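Local structure of putative carbohydrate-active enzyme (Uncultured organism, 5WH8) at residues 187-199 with 219-233. The protein is probably a cellulase that hydrolyses O-glycosidic bonds, here represented by the glycoside hydrolase family 5 catalytic domain of a longer multi-modular protein. Sequence-based numbering, arbitrary orientation.
With EDO (1,2-ethanediol), chain C; EDO (1,2-ethanediol), chain N.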
ATOM      1  N   TRP A 187       1.385   8.887  12.264  1.00  9.31           N
ATOM      2  CA  TRP A 187       1.134   7.561  11.701  1.00  9.70           C
ATOM      3  C   TRP A 187       0.156   7.635  10.532  1.00  9.21           C
ATOM      4  O   TRP A 187      -0.790   6.837  10.420  1.00  9.52           O
ATOM      5  CB  TRP A 187       0.621   6.576  12.766  1.00 10.69           C
ATOM      6  CG  TRP A 187       1.607   6.298  13.891  1.00 12.15           C
ATOM      7  CD1 TRP A 187       2.645   5.395  13.882  1.00 13.17           C
ATOM      8  CD2 TRP A 187       1.659   6.945  15.165  1.00 11.57           C
ATOM      9  NE1 TRP A 187       3.320   5.434  15.082  1.00 15.12           N
ATOM     10  CE2 TRP A 187       2.730   6.368  15.888  1.00 15.12           C
ATOM     11  CE3 TRP A 187       0.883   7.929  15.781  1.00 16.59           C
ATOM     12  CZ2 TRP A 187       3.060   6.766  17.175  1.00 17.42           C
ATOM     13  CZ3 TRP A 187       1.219   8.319  17.070  1.00 22.37           C
ATOM     14  CH2 TRP A 187       2.291   7.723  17.753  1.00 20.40           C
ATOM     15  N   SER A 188       0.446   8.585   9.640  1.00  9.34           N
ATOM     16  CA  SER A 188      -0.360   8.857   8.436  1.00  8.93           C
ATOM     17  C   SER A 188      -1.832   9.100   8.789  1.00 10.14           C
ATOM     18  O   SER A 188      -2.762   8.557   8.155  1.00  9.41           O
ATOM     19  CB  SER A 188      -0.187   7.743   7.386  1.00 10.75           C
ATOM     20  OG  SER A 188       1.089   7.876   6.798  1.00 10.52           O
ATOM     21  N   GLN A 189      -2.028   9.997   9.761  1.00  9.02           N
ATOM     22  CA  GLN A 189      -3.351  10.539  10.080  1.00  8.03           C
ATOM     23  C   GLN A 189      -3.536  11.970   9.594  1.00 11.06           C
ATOM     24  O   GLN A 189      -4.647  12.348   9.227  1.00 11.03           O
ATOM     25  CB  GLN A 189      -3.614  10.479  11.589  1.00 11.55           C
ATOM     26  CG  GLN A 189      -3.744   9.038  12.106  1.00 10.81           C
ATOM     27  CD  GLN A 189      -3.739   8.930  13.621  1.00 15.65           C
ATOM     28  OE1 GLN A 189      -4.063   9.886  14.329  1.00 18.97           O
ATOM     29  NE2 GLN A 189      -3.324   7.782  14.121  1.00 17.29           N
ATOM     30  N   ASP A 190      -2.466  12.759   9.599  1.00 12.31           N
ATOM     31  CA  ASP A 190      -2.599  14.227   9.471  1.00 11.25           C
ATOM     32  C   ASP A 190      -2.627  14.700   7.996  1.00 11.15           C
ATOM     33  O   ASP A 190      -1.892  15.605   7.575  1.00 11.95           O
ATOM     34  CB  ASP A 190      -1.479  14.929  10.258  1.00 11.74           C
ATOM     35  CG  ASP A 190      -1.609  14.744  11.776  1.00 14.39           C
ATOM     36  OD1 ASP A 190      -2.682  14.333  12.281  1.00 13.88           O
ATOM     37  OD2 ASP A 190      -0.608  14.983  12.484  1.00 13.70           O
ATOM     38  N   VAL A 191      -3.509  14.091   7.225  1.00 12.37           N
ATOM     39  CA  VAL A 191      -3.704  14.479   5.845  1.00 10.53           C
ATOM     40  C   VAL A 191      -4.242  15.912   5.765  1.00 10.16           C
ATOM     41  O   VAL A 191      -3.960  16.607   4.791  1.00 12.33           O
ATOM     42  CB  VAL A 191      -4.651  13.469   5.109  1.00 12.27           C
ATOM     43  CG1 VAL A 191      -3.936  12.130   4.944  1.00 14.16           C
ATOM     44  CG2 VAL A 191      -5.968  13.267   5.855  1.00 12.30           C
ATOM     45  N   ASP A 192      -5.006  16.334   6.777  1.00 12.12           N
ATOM     46  CA  ASP A 192      -5.533  17.698   6.805  1.00 11.69           C
ATOM     47  C   ASP A 192      -4.433  18.732   6.971  1.00 12.61           C
ATOM     48  O   ASP A 192      -4.573  19.862   6.488  1.00 14.20           O
ATOM     49  CB  ASP A 192      -6.576  17.863   7.912  1.00 10.64           C
ATOM     50  CG  ASP A 192      -6.080  17.458   9.287  1.00 15.29           C
ATOM     51  OD1 ASP A 192      -5.440  16.398   9.435  1.00 12.96           O
ATOM     52  OD2 ASP A 192      -6.361  18.200  10.258  1.00 14.73           O
ATOM     53  N   LEU A 193      -3.347  18.363   7.647  1.00 13.12           N
ATOM     54  CA  LEU A 193      -2.217  19.276   7.790  1.00 12.20           C
ATOM     55  C   LEU A 193      -1.364  19.310   6.525  1.00 13.77           C
ATOM     56  O   LEU A 193      -0.867  20.358   6.139  1.00 14.15           O
ATOM     57  CB  LEU A 193      -1.370  18.882   9.000  1.00 14.72           C
ATOM     58  CG  LEU A 193      -2.118  18.849  10.329  1.00 16.03           C
ATOM     59  CD1 LEU A 193      -1.183  18.539  11.490  1.00 16.16           C
ATOM     60  CD2 LEU A 193      -2.890  20.137  10.565  1.00 18.22           C
ATOM     61  N   ALA A 194      -1.199  18.168   5.861  1.00 10.84           N
ATOM     62  CA  ALA A 194      -0.545  18.165   4.570  1.00 10.10           C
ATOM     63  C   ALA A 194      -1.284  19.066   3.563  1.00 14.16           C
ATOM     64  O   ALA A 194      -0.661  19.733   2.723  1.00 14.35           O
ATOM     65  CB  ALA A 194      -0.439  16.740   4.046  1.00 11.44           C
ATOM     66  N   ALA A 195      -2.603  19.083   3.669  1.00 11.72           N
ATOM     67  CA  ALA A 195      -3.456  19.853   2.756  1.00 12.39           C
ATOM     68  C   ALA A 195      -3.241  21.358   2.886  1.00 16.43           C
ATOM     69  O   ALA A 195      -3.654  22.109   1.994  1.00 17.62           O
ATOM     70  CB  ALA A 195      -4.894  19.535   3.003  1.00 13.26           C
ATOM     71  N   GLN A 196      -2.630  21.799   3.983  1.00 16.07           N
ATOM     72  CA  GLN A 196      -2.349  23.234   4.176  1.00 16.36           C
ATOM     73  C   GLN A 196      -1.136  23.699   3.354  1.00 21.96           C
ATOM     74  O   GLN A 196      -0.978  24.895   3.100  1.00 20.36           O
ATOM     75  CB  GLN A 196      -2.116  23.563   5.661  1.00 17.02           C
ATOM     76  CG  GLN A 196      -3.186  23.034   6.612  1.00 19.29           C
ATOM     77  CD  GLN A 196      -4.587  23.562   6.304  1.00 29.86           C
ATOM     78  OE1 GLN A 196      -4.787  24.766   6.119  1.00 32.45           O
ATOM     79  NE2 GLN A 196      -5.568  22.662   6.259  1.00 22.38           N
ATOM     80  N   ASP A 197      -0.293  22.758   2.929  1.00 15.18           N
ATOM     81  CA  ASP A 197       0.927  23.072   2.195  1.00 18.12           C
ATOM     82  C   ASP A 197       1.323  21.871   1.345  1.00 14.74           C
ATOM     83  O   ASP A 197       2.325  21.232   1.616  1.00 14.42           O
ATOM     84  CB  ASP A 197       2.047  23.435   3.176  1.00 16.46           C
ATOM     85  CG  ASP A 197       3.299  23.979   2.492  1.00 21.59           C
ATOM     86  OD1 ASP A 197       3.244  24.411   1.318  1.00 22.92           O
ATOM     87  OD2 ASP A 197       4.355  23.989   3.158  1.00 27.10           O
ATOM     88  N   PRO A 198       0.522  21.548   0.313  1.00 14.88           N
ATOM     89  CA  PRO A 198       0.787  20.312  -0.433  1.00 15.71           C
ATOM     90  C   PRO A 198       2.035  20.350  -1.299  1.00 16.31           C
ATOM     91  O   PRO A 198       2.559  21.425  -1.631  1.00 16.24           O
ATOM     92  CB  PRO A 198      -0.464  20.138  -1.309  1.00 18.24           C
ATOM     93  CG  PRO A 198      -1.150  21.435  -1.313  1.00 20.84           C
ATOM     94  CD  PRO A 198      -0.731  22.202  -0.089  1.00 16.24           C
ATOM     95  N   LEU A 199       2.511  19.156  -1.649  1.00 15.44           N
ATOM     96  CA  LEU A 199       3.610  18.997  -2.612  1.00 14.48           C
ATOM     97  C   LEU A 199       3.240  19.548  -3.996  1.00 15.51           C
ATOM     98  O   LEU A 199       2.077  19.485  -4.405  1.00 16.17           O
ATOM     99  CB  LEU A 199       3.996  17.517  -2.735  1.00 15.35           C
ATOM    100  CG  LEU A 199       4.557  16.884  -1.470  1.00 17.21           C
ATOM    101  CD1 LEU A 199       4.450  15.353  -1.535  1.00 18.30           C
ATOM    102  CD2 LEU A 199       6.003  17.321  -1.325  1.00 18.33           C
ATOM    103  N   LEU A 219     -11.082  10.957  12.641  1.00 11.65           N
ATOM    104  CA  LEU A 219     -10.162  10.743  11.536  1.00  9.49           C
ATOM    105  C   LEU A 219     -10.845  10.874  10.173  1.00 10.42           C
ATOM    106  O   LEU A 219     -10.233  11.383   9.238  1.00 10.74           O
ATOM    107  CB  LEU A 219      -9.470   9.369  11.669  1.00  9.92           C
ATOM    108  CG  LEU A 219      -8.304   9.145  10.691  1.00 10.11           C
ATOM    109  CD1 LEU A 219      -7.239  10.254  10.756  1.00 12.12           C
ATOM    110  CD2 LEU A 219      -7.686   7.758  10.970  1.00 10.49           C
ATOM    111  N   ARG A 220     -12.094  10.411  10.046  1.00 11.07           N
ATOM    112  CA  ARG A 220     -12.855  10.629   8.807  1.00 10.68           C
ATOM    113  C   ARG A 220     -13.033  12.123   8.539  1.00 11.96           C
ATOM    114  O   ARG A 220     -12.938  12.571   7.396  1.00 10.90           O
ATOM    115  CB  ARG A 220     -14.222   9.919   8.857  1.00 11.56           C
ATOM    116  CG  ARG A 220     -14.096   8.385   8.749  1.00 12.22           C
ATOM    117  CD  ARG A 220     -15.428   7.681   8.606  1.00 11.85           C
ATOM    118  NE  ARG A 220     -16.229   7.711   9.830  1.00 12.20           N
ATOM    119  CZ  ARG A 220     -16.192   6.783  10.791  1.00 12.26           C
ATOM    120  NH1 ARG A 220     -15.350   5.752  10.714  1.00 11.89           N
ATOM    121  NH2 ARG A 220     -16.977   6.885  11.858  1.00 15.52           N
ATOM    122  N   ASP A 221     -13.257  12.904   9.594  1.00 10.85           N
ATOM    123  CA  ASP A 221     -13.428  14.353   9.426  1.00 10.06           C
ATOM    124  C   ASP A 221     -12.116  15.014   8.964  1.00 11.23           C
ATOM    125  O   ASP A 221     -12.109  15.884   8.089  1.00  9.99           O
ATOM    126  CB  ASP A 221     -13.876  15.026  10.734  1.00  8.39           C
ATOM    127  CG  ASP A 221     -15.322  14.747  11.109  1.00 12.66           C
ATOM    128  OD1 ASP A 221     -16.152  14.384  10.248  1.00 16.60           O
ATOM    129  OD2 ASP A 221     -15.632  14.903  12.315  1.00 14.81           O
ATOM    130  N   LYS A 222     -10.992  14.621   9.569  1.00  9.61           N
ATOM    131  CA  LYS A 222      -9.673  15.075   9.118  1.00  9.11           C
ATOM    132  C   LYS A 222      -9.443  14.743   7.641  1.00 10.55           C
ATOM    133  O   LYS A 222      -8.960  15.568   6.859  1.00 10.16           O
ATOM    134  CB  LYS A 222      -8.559  14.431   9.963  1.00  9.99           C
ATOM    135  CG  LYS A 222      -8.419  15.078  11.340  1.00 11.73           C
ATOM    136  CD  LYS A 222      -7.711  14.198  12.381  1.00 11.96           C
ATOM    137  CE  LYS A 222      -6.247  13.861  12.032  1.00 14.04           C
ATOM    138  NZ  LYS A 222      -5.357  15.050  11.944  1.00 13.92           N
ATOM    139  N   ALA A 223      -9.803  13.525   7.257  1.00  9.90           N
ATOM    140  CA  ALA A 223      -9.644  13.117   5.866  1.00  9.74           C
ATOM    141  C   ALA A 223     -10.526  13.967   4.958  1.00 11.30           C
ATOM    142  O   ALA A 223     -10.109  14.355   3.849  1.00 10.93           O
ATOM    143  CB  ALA A 223      -9.964  11.641   5.693  1.00 11.28           C
ATOM    144  N   GLN A 224     -11.745  14.282   5.416  1.00 10.97           N
ATOM    145  CA  GLN A 224     -12.649  15.093   4.588  1.00 10.86           C
ATOM    146  C   GLN A 224     -12.101  16.506   4.383  1.00 10.96           C
ATOM    147  O   GLN A 224     -12.308  17.091   3.305  1.00 11.07           O
ATOM    148  CB  GLN A 224     -14.062  15.164   5.192  1.00 10.65           C
ATOM    149  CG  GLN A 224     -15.103  15.747   4.234  1.00 11.89           C
ATOM    150  CD  GLN A 224     -15.310  14.849   3.052  1.00 14.64           C
ATOM    151  OE1 GLN A 224     -15.563  13.657   3.233  1.00 15.08           O
ATOM    152  NE2 GLN A 224     -15.169  15.389   1.840  1.00 13.08           N
ATOM    153  N   VAL A 225     -11.437  17.076   5.398  1.00 10.14           N
ATOM    154  CA  VAL A 225     -10.755  18.368   5.214  1.00  9.66           C
ATOM    155  C   VAL A 225      -9.745  18.270   4.060  1.00 10.63           C
ATOM    156  O   VAL A 225      -9.711  19.122   3.179  1.00 10.17           O
ATOM    157  CB  VAL A 225     -10.037  18.865   6.512  1.00 10.02           C
ATOM    158  CG1 VAL A 225      -9.184  20.120   6.218  1.00 13.68           C
ATOM    159  CG2 VAL A 225     -11.053  19.135   7.624  1.00 13.11           C
ATOM    160  N   ALA A 226      -8.931  17.213   4.049  1.00 11.54           N
ATOM    161  CA  ALA A 226      -7.954  17.035   2.976  1.00 11.61           C
ATOM    162  C   ALA A 226      -8.590  16.881   1.603  1.00 10.97           C
ATOM    163  O   ALA A 226      -8.116  17.456   0.621  1.00 11.17           O
ATOM    164  CB  ALA A 226      -7.058  15.819   3.266  1.00 11.69           C
ATOM    165  N   ILE A 227      -9.641  16.081   1.511  1.00  9.89           N
ATOM    166  CA  ILE A 227     -10.370  15.911   0.270  1.00  8.06           C
ATOM    167  C   ILE A 227     -10.962  17.243  -0.218  1.00 11.10           C
ATOM    168  O   ILE A 227     -10.852  17.587  -1.396  1.00 13.59           O
ATOM    169  CB  ILE A 227     -11.489  14.868   0.419  1.00 10.00           C
ATOM    170  CG1 ILE A 227     -10.889  13.485   0.719  1.00 12.58           C
ATOM    171  CG2 ILE A 227     -12.378  14.836  -0.869  1.00 12.73           C
ATOM    172  CD1 ILE A 227     -11.925  12.451   1.148  1.00 14.65           C
ATOM    173  N   ASN A 228     -11.559  17.997   0.697  1.00 10.87           N
ATOM    174  CA  ASN A 228     -12.163  19.270   0.324  1.00 10.48           C
ATOM    175  C   ASN A 228     -11.131  20.285  -0.140  1.00 13.79           C
ATOM    176  O   ASN A 228     -11.440  21.163  -0.975  1.00 13.57           O
ATOM    177  CB  ASN A 228     -12.981  19.819   1.499  1.00 12.18           C
ATOM    178  CG  ASN A 228     -14.260  19.025   1.742  1.00 12.58           C
ATOM    179  OD1 ASN A 228     -14.757  18.296   0.862  1.00 14.23           O
ATOM    180  ND2 ASN A 228     -14.816  19.174   2.919  1.00 11.88           N
ATOM    181  N   LYS A 229      -9.903  20.159   0.355  1.00 11.92           N
ATOM    182  CA  LYS A 229      -8.791  21.003  -0.074  1.00 11.82           C
ATOM    183  C   LYS A 229      -8.015  20.454  -1.297  1.00 14.95           C
ATOM    184  O   LYS A 229      -6.981  21.007  -1.680  1.00 18.19           O
ATOM    185  CB  LYS A 229      -7.837  21.216   1.097  1.00 15.83           C
ATOM    186  CG  LYS A 229      -8.489  22.065   2.204  1.00 19.86           C
ATOM    187  CD  LYS A 229      -7.520  22.433   3.301  1.00 30.58           C
ATOM    188  CE  LYS A 229      -6.466  23.431   2.823  1.00 38.64           C
ATOM    189  NZ  LYS A 229      -7.052  24.730   2.381  1.00 45.65           N
ATOM    190  N   GLY A 230      -8.513  19.364  -1.878  1.00 10.83           N
ATOM    191  CA  GLY A 230      -8.039  18.880  -3.165  1.00 12.94           C
ATOM    192  C   GLY A 230      -7.046  17.740  -3.181  1.00 15.42           C
ATOM    193  O   GLY A 230      -6.489  17.474  -4.252  1.00 13.95           O
ATOM    194  N   LEU A 231      -6.814  17.070  -2.047  1.00 13.38           N
ATOM    195  CA  LEU A 231      -5.865  15.934  -2.015  1.00 11.42           C
ATOM    196  C   LEU A 231      -6.541  14.599  -2.357  1.00 11.40           C
ATOM    197  O   LEU A 231      -7.682  14.341  -1.990  1.00 12.09           O
ATOM    198  CB  LEU A 231      -5.189  15.796  -0.645  1.00 11.66           C
ATOM    199  CG  LEU A 231      -4.421  16.993  -0.094  1.00 15.20           C
ATOM    200  CD1 LEU A 231      -3.498  16.582   1.015  1.00 13.49           C
ATOM    201  CD2 LEU A 231      -3.653  17.709  -1.181  1.00 19.02           C
ATOM    202  N   ALA A 232      -5.805  13.769  -3.084  1.00 11.17           N
ATOM    203  CA  ALA A 232      -6.211  12.400  -3.397  1.00 10.29           C
ATOM    204  C   ALA A 232      -5.631  11.491  -2.320  1.00  9.76           C
ATOM    205  O   ALA A 232      -4.414  11.502  -2.112  1.00 12.55           O
ATOM    206  CB  ALA A 232      -5.707  11.994  -4.773  1.00 11.66           C
ATOM    207  N   LEU A 233      -6.490  10.758  -1.627  1.00 10.00           N
ATOM    208  CA  LEU A 233      -6.077   9.924  -0.491  1.00 10.91           C
ATOM    209  C   LEU A 233      -6.046   8.450  -0.894  1.00  9.74           C
ATOM    210  O   LEU A 233      -6.862   8.000  -1.704  1.00 11.52           O
ATOM    211  CB  LEU A 233      -7.020  10.096   0.687  1.00  9.55           C
ATOM    212  CG  LEU A 233      -7.240  11.517   1.195  1.00 10.25           C
ATOM    213  CD1 LEU A 233      -8.140  11.444   2.420  1.00 12.57           C
ATOM    214  CD2 LEU A 233      -5.924  12.227   1.502  1.00 12.43           C
TER
HETATM  215  C1  EDO C 402      -4.123  16.105  -5.872  1.00 21.23           C
HETATM  216  O1  EDO C 402      -3.954  15.325  -7.063  1.00 25.33           O
HETATM  217  C2  EDO C 402      -2.988  15.782  -4.912  1.00 21.83           C
HETATM  218  O2  EDO C 402      -3.256  14.549  -4.229  1.00 13.37           O
HETATM  219  C1  EDO N 413      -9.546   9.426  16.212  1.00 35.43           C
HETATM  220  O1  EDO N 413     -10.566   8.972  15.293  1.00 24.34           O
HETATM  221  C2  EDO N 413      -8.143   9.499  15.611  1.00 20.68           C
HETATM  222  O2  EDO N 413      -7.808  10.814  15.154  1.00 40.35           O
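Lys-222 joins the two segments through a pair of salt bridges, its NZ standing 2.8 Å from Asp-190 OD1 and 2.8 Å from Asp-192 OD1. The butylammonium chain bends at both of its last two torsions, which carries NZ between the carboxylates. Asp-192 accepts on the syn side of OD1, whereas Asp-190 is met on its anti side, 32° out of the carboxylate plane, while its OD2 bonds Thr-186. Lysine suits this place because its methylenes also pack: CE lies 3.6 Å from Gln-189 O, and CG passes beside the carboxylate of Asp-192.

The apolar part of the contact pairs branched side chains with alanines. Val-191 sets CG2 3.7 Å from Ala-223 CA and also against Ala-226 CB, while its CG1 meets Leu-233 CD2 tip to tip. The small side chain of Ala-226 lets the short helix 191-194 come close, with CA atoms of Asp-192 and Ala-226 4.6 Å apart. Beyond the helix end, where Gly-230 with its positive phi completes a Schellman motif, Leu-231 turns back: CD1 packs on Ala-195 CA at 3.7 Å and CD2 on Pro-198 CB. Near the other end, Leu-219 CD1 touches Gln-189 CB, their side chains crossing at about a right angle.

At the margin, Gln-196 folds back at chi2 (-59°) and gives a nearly straight bond from NE2 to Asp-192 O, its amide lying across the CD and CE methylenes of Lys-229.

In this (beta/alpha)8 barrel the contact packs the short helix 191-194, in the connection between strands 180-182 and 204-211, against helix 217-228, which precedes strand 233-239. Its chemistry implies a division of labour: alanines let the backbones come close, while the branched side chains of Val-191 and Leu-231 pack against them, and one ammonium shared by two carboxylates probably eases their mutual repulsion and helps hold the segments together.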